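Local coordinates for protein probable tagatose 6-phosphate kinase (PDB 3TXV) that is probably a tagatose-6-phosphate kinase that takes part in carbohydrate metabolism, at residues Ala335-Gly340 against Ser354-Tyr359. Numbering follows the deposited sequence.
Sequences AKYYHG and SDRIRY
Arg356 folds back toward Tyr337 because its chain bends twice, at chi2 (-65°) and chi3 (-55°), while in both residues the first torsion sets CG beside the backbone N, anti to the carbonyl carbon. The folded arginine lies along one face of the Tyr337 ring: CD sits almost over the ring centre, 3.6 Å from the centroid, as a CH-pi contact, and the guanidinium continues over the outer part of the ring, its plane tilted by just 4°. This is a cation-pi stack, with Arg356 CZ 3.9 Å from the Tyr337 centroid. Tyr359 CE2 stands over the opposite face of the guanidinium, and Arg356 NE is hydrogen-bonded to the carbonyl of Asn333, which helps fix its rotation. The two loops flank helix 342-351, in the helical region that follows the last strand of the eight-stranded parallel beta/alpha barrel. Beside the stack, Tyr338 reaches the same residue differently: the amide N of Arg356 donates to its OH, a nearly straight bond of 3.0 Å, and Arg356 CG lies 3.4 Å from that oxygen. On the 354-359 side, Arg358 NH1 forms a salt bridge with Asp355 OD2 (2.9 Å), an oxygen that Thr293 also engages. A leucine in place of Arg356 would probably leave the Tyr337 ring without its cationic partner and the Asn333 carbonyl without this donor.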
loop_
_atom_site.group_PDB
_atom_site.type_symbol
_atom_site.label_atom_id
_atom_site.label_comp_id
_atom_site.label_asym_id
_atom_site.label_seq_id
_atom_site.Cartn_x
_atom_site.Cartn_y
_atom_site.Cartn_z
ATOM N N ALA A 335 -9.691 -1.320 -16.304
ATOM C CA ALA A 335 -10.787 -1.893 -17.106
ATOM C C ALA A 335 -11.631 -2.938 -16.357
ATOM O O ALA A 335 -12.880 -2.990 -16.517
ATOM C CB ALA A 335 -10.284 -2.440 -18.413
ATOM N N LYS A 336 -10.938 -3.730 -15.532
ATOM C CA LYS A 336 -11.546 -4.788 -14.751
ATOM C C LYS A 336 -12.328 -4.245 -13.571
ATOM O O LYS A 336 -13.060 -4.998 -12.937
ATOM C CB LYS A 336 -10.491 -5.777 -14.206
ATOM C CG LYS A 336 -9.550 -6.433 -15.240
ATOM C CD LYS A 336 -9.203 -7.905 -14.876
ATOM C CE LYS A 336 -8.387 -8.124 -13.546
ATOM N NZ LYS A 336 -9.175 -8.368 -12.270
ATOM N N TYR A 337 -12.177 -2.955 -13.273
ATOM C CA TYR A 337 -12.674 -2.416 -12.009
ATOM C C TYR A 337 -13.900 -1.576 -12.142
ATOM O O TYR A 337 -14.706 -1.546 -11.240
ATOM C CB TYR A 337 -11.594 -1.631 -11.280
ATOM C CG TYR A 337 -10.533 -2.544 -10.732
ATOM C CD1 TYR A 337 -9.487 -3.009 -11.556
ATOM C CD2 TYR A 337 -10.587 -2.982 -9.398
ATOM C CE1 TYR A 337 -8.538 -3.869 -11.075
ATOM C CE2 TYR A 337 -9.615 -3.841 -8.891
ATOM C CZ TYR A 337 -8.606 -4.280 -9.745
ATOM O OH TYR A 337 -7.663 -5.129 -9.259
ATOM N N TYR A 338 -14.057 -0.881 -13.252
ATOM C CA TYR A 338 -15.172 0.060 -13.373
ATOM C C TYR A 338 -16.101 -0.351 -14.499
ATOM O O TYR A 338 -15.687 -0.461 -15.653
ATOM C CB TYR A 338 -14.675 1.492 -13.592
ATOM C CG TYR A 338 -13.628 2.008 -12.608
ATOM C CD1 TYR A 338 -13.782 1.840 -11.229
ATOM C CD2 TYR A 338 -12.488 2.700 -13.069
ATOM C CE1 TYR A 338 -12.816 2.330 -10.341
ATOM C CE2 TYR A 338 -11.520 3.203 -12.180
ATOM C CZ TYR A 338 -11.694 3.017 -10.822
ATOM O OH TYR A 338 -10.757 3.497 -9.944
ATOM N N HIS A 339 -17.364 -0.566 -14.153
ATOM C CA HIS A 339 -18.293 -1.213 -15.059
ATOM C C HIS A 339 -19.548 -0.378 -15.253
ATOM O O HIS A 339 -19.818 0.513 -14.469
ATOM C CB HIS A 339 -18.632 -2.597 -14.505
ATOM C CG HIS A 339 -17.439 -3.499 -14.351
ATOM N ND1 HIS A 339 -16.594 -3.809 -15.401
ATOM C CD2 HIS A 339 -16.963 -4.177 -13.275
ATOM C CE1 HIS A 339 -15.651 -4.637 -14.979
ATOM N NE2 HIS A 339 -15.853 -4.878 -13.694
ATOM N N GLY A 340 -20.305 -0.646 -16.309
ATOM C CA GLY A 340 -21.564 0.072 -16.525
ATOM C C GLY A 340 -21.497 1.042 -17.675
ATOM O O GLY A 340 -20.679 0.898 -18.588
ATOM N N SER A 354 -11.514 2.768 -5.274
ATOM C CA SER A 354 -10.529 1.776 -5.789
ATOM C C SER A 354 -9.272 2.478 -6.288
ATOM O O SER A 354 -8.174 1.887 -6.284
ATOM C CB SER A 354 -11.071 0.906 -6.929
ATOM O OG SER A 354 -12.188 0.138 -6.523
ATOM N N ASP A 355 -9.438 3.729 -6.727
ATOM C CA ASP A 355 -8.299 4.607 -6.905
ATOM C C ASP A 355 -7.338 4.036 -7.973
ATOM O O ASP A 355 -6.121 4.112 -7.847
ATOM C CB ASP A 355 -7.588 4.864 -5.542
ATOM C CG ASP A 355 -6.302 5.734 -5.676
ATOM O OD1 ASP A 355 -6.416 6.923 -6.101
ATOM O OD2 ASP A 355 -5.183 5.240 -5.354
ATOM N N ARG A 356 -7.885 3.475 -9.044
ATOM C CA ARG A 356 -7.006 2.847 -10.017
ATOM C C ARG A 356 -6.190 3.931 -10.671
ATOM O O ARG A 356 -5.093 3.654 -11.169
ATOM C CB ARG A 356 -7.741 2.005 -11.074
ATOM C CG ARG A 356 -8.687 0.934 -10.557
ATOM C CD ARG A 356 -7.995 -0.171 -9.800
ATOM N NE ARG A 356 -6.929 -0.797 -10.559
ATOM C CZ ARG A 356 -6.088 -1.691 -10.027
ATOM N NH1 ARG A 356 -6.216 -2.032 -8.743
ATOM N NH2 ARG A 356 -5.120 -2.243 -10.768
ATOM N N ILE A 357 -6.693 5.163 -10.651
ATOM C CA ILE A 357 -5.951 6.284 -11.261
ATOM C C ILE A 357 -4.495 6.319 -10.790
ATOM O O ILE A 357 -3.668 6.909 -11.455
ATOM C CB ILE A 357 -6.628 7.654 -11.006
ATOM C CG1 ILE A 357 -6.034 8.732 -11.894
ATOM C CG2 ILE A 357 -6.531 8.077 -9.530
ATOM C CD1 ILE A 357 -6.879 10.016 -11.881
ATOM N N ARG A 358 -4.194 5.653 -9.673
ATOM C CA ARG A 358 -2.859 5.683 -9.089
ATOM C C ARG A 358 -1.759 5.027 -9.958
ATOM O O ARG A 358 -0.552 5.263 -9.766
ATOM C CB ARG A 358 -2.873 5.093 -7.677
ATOM C CG ARG A 358 -2.851 3.623 -7.616
ATOM C CD ARG A 358 -2.705 3.141 -6.189
ATOM N NE ARG A 358 -3.158 1.755 -6.075
ATOM C CZ ARG A 358 -4.403 1.416 -5.781
ATOM N NH1 ARG A 358 -5.300 2.351 -5.524
ATOM N NH2 ARG A 358 -4.759 0.145 -5.745
ATOM N N TYR A 359 -2.184 4.190 -10.901
ATOM C CA TYR A 359 -1.251 3.511 -11.778
ATOM C C TYR A 359 -0.837 4.431 -12.935
ATOM O O TYR A 359 0.143 4.144 -13.641
ATOM C CB TYR A 359 -1.835 2.173 -12.260
ATOM C CG TYR A 359 -2.050 1.206 -11.131
ATOM C CD1 TYR A 359 -1.010 0.356 -10.694
ATOM C CD2 TYR A 359 -3.277 1.151 -10.460
ATOM C CE1 TYR A 359 -1.199 -0.538 -9.628
ATOM C CE2 TYR A 359 -3.479 0.252 -9.389
ATOM C CZ TYR A 359 -2.437 -0.585 -8.990
ATOM O OH TYR A 359 -2.638 -1.434 -7.933
#